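Local coordinates for protein alanine dehydrogenase (Archaeoglobus fulgidus, PDB 1OMO) that catalyses the reversible, NAD(+)-dependent oxidative deamination of L-alanine to pyruvate and ammonium, working as a homodimer, at residues I115-K118 with Y119-K123; A266-G269 with E270-G274; A155-R159 with E160-K164. All coordinates share one frame; numbering follows the deposited sequence.

Contact 1: residues I115-K118 with Y119-K123; sequences IAAK and YLARK
Ile115 and Lys118 both bring aliphatic carbons to the CD2-CE2 edge of the Tyr119 ring, which lies back along the last turns of its helix. The first torsion of Tyr119 sets the ring carbon CG anti to the carbonyl carbon (chi1 -78°), which directs the ring toward the preceding turn. There Ile115 CG2 packs alongside it, 3.9 Å from Tyr119 CE2, the two side chains pointing the same way. The carbonyl oxygen of Ile115 sits at the ring edge, in its plane, 3.2 Å from Tyr119 CD2, while also accepting the backbone N-H of Tyr119. Lys118 runs beside the ring, pointing the same way: CG leaves anti to the backbone N, and after a bend at chi3 (89°) the aliphatic CE approaches obliquely, 3.5 Å from Tyr119 CE2. Glu25 then takes up the polar ends, hydrogen-bonded to Tyr119 OH and in a weak, long ion pair with Lys118 NZ.

The helix closes through i to i+4 bonds. Leu120 N reaches Ala116 O at 2.8 Å. Ala121 N meets Ala117 O at 2.8 Å with an N-H...O angle of 161°, and Ala121 is the first residue to leave helical backbone angles. Ala117 CB and Ala121 CB stand 4.4 Å apart, and both side chains touch Phe148.

Helix 102-120 thus ends wedged among several elements. Ala116, Ala117 and Leu120 lie on strand 212-215, Ala117 also on helix 135-147, and Ile115 and Tyr119 against Ile272 of helix 268-273.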
# COMPACT_ATOMS: atom_id res chain seq x y z
N ILE A 115 -0.00 26.24 -6.37
CA ILE A 115 -1.22 26.52 -5.62
C ILE A 115 -0.84 27.13 -4.26
O ILE A 115 -1.44 28.12 -3.81
CB ILE A 115 -2.08 25.23 -5.43
CG1 ILE A 115 -2.71 24.84 -6.78
CG2 ILE A 115 -3.21 25.45 -4.44
CD1 ILE A 115 -3.63 25.87 -7.33
N ALA A 116 0.18 26.58 -3.60
CA ALA A 116 0.55 27.16 -2.31
C ALA A 116 1.03 28.63 -2.46
O ALA A 116 0.65 29.50 -1.65
CB ALA A 116 1.63 26.31 -1.62
N ALA A 117 1.83 28.93 -3.47
CA ALA A 117 2.29 30.30 -3.63
C ALA A 117 1.08 31.20 -3.96
O ALA A 117 0.98 32.31 -3.44
CB ALA A 117 3.37 30.37 -4.73
N LYS A 118 0.14 30.70 -4.76
CA LYS A 118 -1.05 31.49 -5.09
C LYS A 118 -1.78 31.97 -3.83
O LYS A 118 -2.26 33.10 -3.78
CB LYS A 118 -2.04 30.68 -5.92
CG LYS A 118 -3.39 31.42 -6.04
CD LYS A 118 -4.35 30.87 -7.12
CE LYS A 118 -5.25 29.78 -6.56
NZ LYS A 118 -6.26 29.29 -7.56
N TYR A 119 -1.84 31.10 -2.81
CA TYR A 119 -2.54 31.43 -1.57
C TYR A 119 -1.69 32.09 -0.52
O TYR A 119 -2.20 32.80 0.34
CB TYR A 119 -3.13 30.15 -0.96
CG TYR A 119 -4.40 29.69 -1.62
CD1 TYR A 119 -5.64 30.18 -1.22
CD2 TYR A 119 -4.37 28.79 -2.68
CE1 TYR A 119 -6.82 29.79 -1.84
CE2 TYR A 119 -5.54 28.40 -3.33
CZ TYR A 119 -6.77 28.91 -2.90
OH TYR A 119 -7.95 28.55 -3.52
N LEU A 120 -0.39 31.87 -0.57
CA LEU A 120 0.47 32.38 0.47
C LEU A 120 1.44 33.51 0.16
O LEU A 120 1.79 34.27 1.05
CB LEU A 120 1.25 31.19 1.05
CG LEU A 120 0.76 30.39 2.25
CD1 LEU A 120 -0.66 30.68 2.61
CD2 LEU A 120 0.99 28.92 1.92
N ALA A 121 1.86 33.63 -1.09
CA ALA A 121 2.82 34.67 -1.48
C ALA A 121 2.19 36.02 -1.75
O ALA A 121 1.02 36.09 -2.13
CB ALA A 121 3.60 34.22 -2.71
N ARG A 122 2.96 37.09 -1.56
CA ARG A 122 2.45 38.44 -1.80
C ARG A 122 1.93 38.54 -3.21
O ARG A 122 2.60 38.11 -4.16
CB ARG A 122 3.56 39.46 -1.63
CG ARG A 122 3.99 39.66 -0.22
CD ARG A 122 5.01 40.76 -0.17
NE ARG A 122 6.38 40.28 -0.35
CZ ARG A 122 7.14 40.60 -1.38
NH1 ARG A 122 6.65 41.38 -2.34
NH2 ARG A 122 8.38 40.16 -1.43
N LYS A 123 0.73 39.08 -3.36
CA LYS A 123 0.14 39.20 -4.68
C LYS A 123 1.03 39.92 -5.69
O LYS A 123 0.87 39.73 -6.90
CB LYS A 123 -1.24 39.85 -4.54
CG LYS A 123 -2.23 38.93 -3.83
CD LYS A 123 -3.12 39.68 -2.86
CE LYS A 123 -4.28 40.39 -3.56
NZ LYS A 123 -5.57 39.62 -3.54

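Contact 2: residues A266-G269 with E270-G274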
# COMPACT_ATOMS: atom_id res chain seq x y z
N ALA A 266 -1.01 26.15 9.82
CA ALA A 266 -2.15 25.50 9.20
C ALA A 266 -1.66 24.51 8.16
O ALA A 266 -0.47 24.43 7.92
CB ALA A 266 -3.00 26.58 8.53
N THR A 267 -2.57 23.75 7.57
CA THR A 267 -2.23 22.85 6.47
C THR A 267 -2.70 23.69 5.27
O THR A 267 -3.49 24.62 5.43
CB THR A 267 -3.05 21.54 6.46
OG1 THR A 267 -4.44 21.85 6.29
CG2 THR A 267 -2.88 20.77 7.77
N ILE A 268 -2.21 23.40 4.08
CA ILE A 268 -2.62 24.19 2.92
C ILE A 268 -4.12 24.03 2.61
O ILE A 268 -4.74 24.96 2.10
CB ILE A 268 -1.74 23.81 1.69
CG1 ILE A 268 -2.02 24.75 0.53
CG2 ILE A 268 -1.97 22.35 1.32
CD1 ILE A 268 -1.96 26.18 0.90
N GLY A 269 -4.68 22.86 2.94
CA GLY A 269 -6.10 22.59 2.71
C GLY A 269 -6.94 23.48 3.61
O GLY A 269 -7.98 24.01 3.21
N GLU A 270 -6.50 23.66 4.85
CA GLU A 270 -7.25 24.50 5.73
C GLU A 270 -7.29 25.91 5.19
O GLU A 270 -8.33 26.57 5.28
CB GLU A 270 -6.64 24.52 7.12
CG GLU A 270 -6.89 23.27 7.92
CD GLU A 270 -6.07 23.28 9.19
OE1 GLU A 270 -4.86 23.52 9.08
OE2 GLU A 270 -6.61 23.06 10.28
N VAL A 271 -6.18 26.38 4.62
CA VAL A 271 -6.16 27.73 4.08
C VAL A 271 -7.07 27.82 2.86
O VAL A 271 -7.85 28.76 2.72
CB VAL A 271 -4.73 28.18 3.68
CG1 VAL A 271 -4.79 29.52 2.97
CG2 VAL A 271 -3.85 28.32 4.93
N ILE A 272 -6.96 26.85 1.98
CA ILE A 272 -7.77 26.88 0.80
C ILE A 272 -9.25 26.82 1.18
O ILE A 272 -10.08 27.52 0.59
CB ILE A 272 -7.38 25.72 -0.14
CG1 ILE A 272 -5.95 25.92 -0.63
CG2 ILE A 272 -8.32 25.66 -1.33
CD1 ILE A 272 -5.44 24.80 -1.47
N ALA A 273 -9.58 26.00 2.17
CA ALA A 273 -10.95 25.84 2.61
C ALA A 273 -11.47 26.99 3.48
O ALA A 273 -12.64 27.05 3.79
CB ALA A 273 -11.10 24.52 3.33
N GLY A 274 -10.62 27.92 3.88
CA GLY A 274 -11.12 29.01 4.70
C GLY A 274 -11.19 28.69 6.18
O GLY A 274 -11.82 29.43 6.94
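Thr267 and Glu270 exchange hydrogen bonds at the start of helix 268-273. Thr267 OG1 accepts the backbone N-H of Glu270 at 3.1 Å, with an N-H...O angle of 157°. In return Glu270 OE1 takes the N-H of Thr267 at 2.8 Å, met nearly head-on along the C-O bond at an N-H...O angle of 154°. Two torsions make this exchange possible. Thr267 places OG1 between its backbone N and carbonyl carbon (chi1 62°), aimed at the first turn, and Glu270 carries CG beside its own N and then runs extended back to the threonine. The two side chains cross at about a right angle, with Glu270 CG 3.3 Å from Thr267 OG1.

Reciprocal bonds of this kind define a capping box, here with Thr267 as the N-cap. It closes a strand-to-helix junction in the Rossmann-fold NAD domain, at the end of the edge strand 264-267 of the parallel sheet, where Ala266 and Ile268 pair through their backbones with Val238. Further backbone bonds carry the short helix on: Ile272 N to Ile268 O, and Ala273 N to Gly269 O at 2.8 Å. At the far end Gly274, with positive phi, completes a Schellman motif, its N bonding back to Val271 O.

Apolar contacts complete the junction. Ala266 CB touches Val271 CG2 at 4.1 Å, and Ile268 CG1 meets Ile272 CD1 at 4.0 Å, the two isoleucines crossing at a slant. Phe28 of helix 17-32 lies against both of them.

Contact 3: residues A155-R159 with E160-K164. With NAD (nicotinamide-adenine-dinucleotide), chain D.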
# COMPACT_ATOMS: atom_id res chain seq x y z
N ALA A 155 18.81 31.71 -10.34
CA ALA A 155 19.03 30.27 -10.16
C ALA A 155 20.36 29.77 -9.60
O ALA A 155 21.42 30.10 -10.11
CB ALA A 155 18.75 29.57 -11.48
N TYR A 156 20.29 28.94 -8.58
CA TYR A 156 21.49 28.38 -7.99
C TYR A 156 21.47 26.87 -7.84
O TYR A 156 20.52 26.30 -7.31
CB TYR A 156 21.74 28.93 -6.59
CG TYR A 156 22.83 28.16 -5.84
CD1 TYR A 156 22.50 27.16 -4.91
CD2 TYR A 156 24.19 28.39 -6.11
CE1 TYR A 156 23.50 26.42 -4.25
CE2 TYR A 156 25.20 27.65 -5.47
CZ TYR A 156 24.85 26.67 -4.54
OH TYR A 156 25.84 25.93 -3.94
N ASP A 157 22.54 26.21 -8.27
CA ASP A 157 22.63 24.76 -8.10
C ASP A 157 24.10 24.51 -7.82
O ASP A 157 24.92 25.29 -8.30
CB ASP A 157 22.18 24.04 -9.39
CG ASP A 157 21.87 22.53 -9.17
OD1 ASP A 157 20.73 22.09 -9.48
OD2 ASP A 157 22.76 21.78 -8.70
N VAL A 158 24.45 23.49 -7.03
CA VAL A 158 25.87 23.20 -6.79
C VAL A 158 26.47 22.74 -8.11
O VAL A 158 27.68 22.75 -8.29
CB VAL A 158 26.14 22.06 -5.77
CG1 VAL A 158 25.94 22.55 -4.36
CG2 VAL A 158 25.27 20.82 -6.09
N ARG A 159 25.61 22.30 -9.01
CA ARG A 159 26.08 21.88 -10.33
C ARG A 159 25.74 23.05 -11.25
O ARG A 159 24.58 23.24 -11.64
CB ARG A 159 25.35 20.62 -10.80
CG ARG A 159 25.81 19.32 -10.16
CD ARG A 159 25.11 18.17 -10.85
NE ARG A 159 25.54 16.86 -10.40
CZ ARG A 159 25.27 16.34 -9.21
NH1 ARG A 159 25.72 15.12 -8.91
NH2 ARG A 159 24.56 17.02 -8.31
N GLU A 160 26.77 23.83 -11.59
CA GLU A 160 26.57 25.00 -12.43
C GLU A 160 25.95 24.64 -13.75
O GLU A 160 25.16 25.40 -14.29
CB GLU A 160 27.89 25.77 -12.64
CG GLU A 160 27.69 27.28 -12.97
CD GLU A 160 28.99 28.03 -13.23
OE1 GLU A 160 29.80 28.19 -12.27
OE2 GLU A 160 29.21 28.45 -14.39
N LYS A 161 26.29 23.48 -14.29
CA LYS A 161 25.71 23.08 -15.56
C LYS A 161 24.17 23.06 -15.48
O LYS A 161 23.49 23.50 -16.39
CB LYS A 161 26.20 21.70 -15.93
CG LYS A 161 25.92 21.31 -17.36
CD LYS A 161 26.09 19.81 -17.54
CE LYS A 161 26.24 19.45 -19.00
NZ LYS A 161 27.51 20.02 -19.52
N ALA A 162 23.62 22.56 -14.38
CA ALA A 162 22.18 22.48 -14.21
C ALA A 162 21.56 23.89 -14.07
O ALA A 162 20.49 24.15 -14.63
CB ALA A 162 21.83 21.60 -12.98
N ALA A 163 22.21 24.79 -13.35
CA ALA A 163 21.66 26.15 -13.20
C ALA A 163 21.62 26.88 -14.55
O ALA A 163 20.65 27.53 -14.88
CB ALA A 163 22.49 26.95 -12.15
N LYS A 164 22.67 26.74 -15.34
CA LYS A 164 22.72 27.39 -16.65
C LYS A 164 21.64 26.84 -17.58
O LYS A 164 21.02 27.59 -18.34
CB LYS A 164 24.10 27.22 -17.29
CG LYS A 164 25.14 28.19 -16.74
CD LYS A 164 26.52 27.98 -17.34
CE LYS A 164 27.52 28.99 -16.73
NZ LYS A 164 28.97 28.82 -17.15
PA NAD D . 17.27 16.07 -8.99
O1A NAD D . 18.41 15.25 -8.51
O2A NAD D . 16.98 16.13 -10.50
O5B NAD D . 17.19 17.65 -8.50
C5B NAD D . 17.93 18.14 -7.30
C4B NAD D . 18.91 19.24 -7.81
O4B NAD D . 19.55 19.71 -6.54
C3B NAD D . 20.16 18.77 -8.69
O3B NAD D . 20.22 19.52 -9.96
C2B NAD D . 21.40 18.98 -7.79
O2B NAD D . 22.63 19.20 -8.38
C1B NAD D . 20.88 20.09 -6.84
N9A NAD D . 21.50 20.10 -5.55
C8A NAD D . 21.90 19.07 -4.71
N7A NAD D . 22.43 19.50 -3.58
C5A NAD D . 22.42 20.82 -3.60
C6A NAD D . 22.86 21.83 -2.63
N6A NAD D . 23.41 21.49 -1.49
N1A NAD D . 22.66 23.14 -3.03
C2A NAD D . 22.11 23.51 -4.20
N3A NAD D . 21.67 22.58 -5.17
C4A NAD D . 21.83 21.25 -4.82
O3 NAD D . 15.79 15.82 -8.28
PN NAD D . 14.22 16.44 -8.50
O1N NAD D . 14.32 17.60 -9.45
O2N NAD D . 13.28 15.28 -8.74
O5D NAD D . 14.01 17.04 -6.94
C5D NAD D . 14.54 15.97 -5.91
C4D NAD D . 14.21 16.33 -4.50
O4D NAD D . 12.69 16.54 -4.43
C3D NAD D . 14.49 15.22 -3.44
O3D NAD D . 14.69 15.77 -2.12
C2D NAD D . 13.22 14.39 -3.56
O2D NAD D . 13.11 13.34 -2.65
C1D NAD D . 12.11 15.55 -3.49
N1N NAD D . 10.75 15.34 -4.09
C2N NAD D . 9.67 15.69 -3.17
C3N NAD D . 8.36 15.70 -3.77
C7N NAD D . 7.16 16.09 -2.72
O7N NAD D . 5.99 15.68 -2.98
N7N NAD D . 7.48 16.84 -1.62
C4N NAD D . 8.05 15.42 -5.13
C5N NAD D . 9.22 15.09 -5.93
C6N NAD D . 10.53 15.06 -5.42
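Arg159 stands at the N-cap position of helix 160-172, and its carbonyl oxygen accepts weak bonds from Ala162 N and Ala163 N as the chain enters the first helical turn. The side chain leaves with CG anti to the carbonyl carbon and stays extended to NE, bringing the edge of the guanidinium to NAD: NH2 donates to the ribose hydroxyl O2B at 2.9 Å, with an N-H...O angle of 145°.

Ala163 packs its methyl against the strand end, 4.0 Å from Asp157 CB and 3.9 Å from Ala155 O, joining helix 160-172 to strand 152-156 within the unit that continues to strand 177-179. Ala162 CB sits beside the carboxylate, 3.7 Å from Asp157 OD1.

That carboxylate is directed at the adenosine ribose by chi1 (-164°), with CG anti to the backbone N. Asp157 OD1 accepts from O3B of NAD at 2.7 Å and OD2 from O2B at 2.6 Å. Both oxygens have a second donor in the protein: OD1 takes Cys133 N, and OD2 takes Arg159 N at 2.9 Å in an Asx turn.

An acidic residue at the end of the second Rossmann strand, holding both ribose hydroxyls, is the classic mark of NAD specificity. A 2'-phosphate would probably be repelled by this carboxylate, consistent with the enzyme's inability to use NADP(+), even though Arg159 brings a positive charge to O2B.

Overall arrangement
Contacts 1 and 2 form one packed region: their centres are 12 Å apart, and Ile268 CD1 reaches Leu120 CD2 at 4.2 Å. Contact 1 is the more deeply buried, contact 2 partly so, and contact 3 has the most exposed residues. Contacts 2 and 3 both sit where a strand of the same parallel sheet passes into a helix, yet their centres are 34 Å apart on opposite sides of the chain's centre. A protein carboxylate closes the turn at residues 266-274, whereas at 155-164 it also binds cofactor hydroxyls; contact 1, a helix end, relies on backbone bonds and apolar contacts.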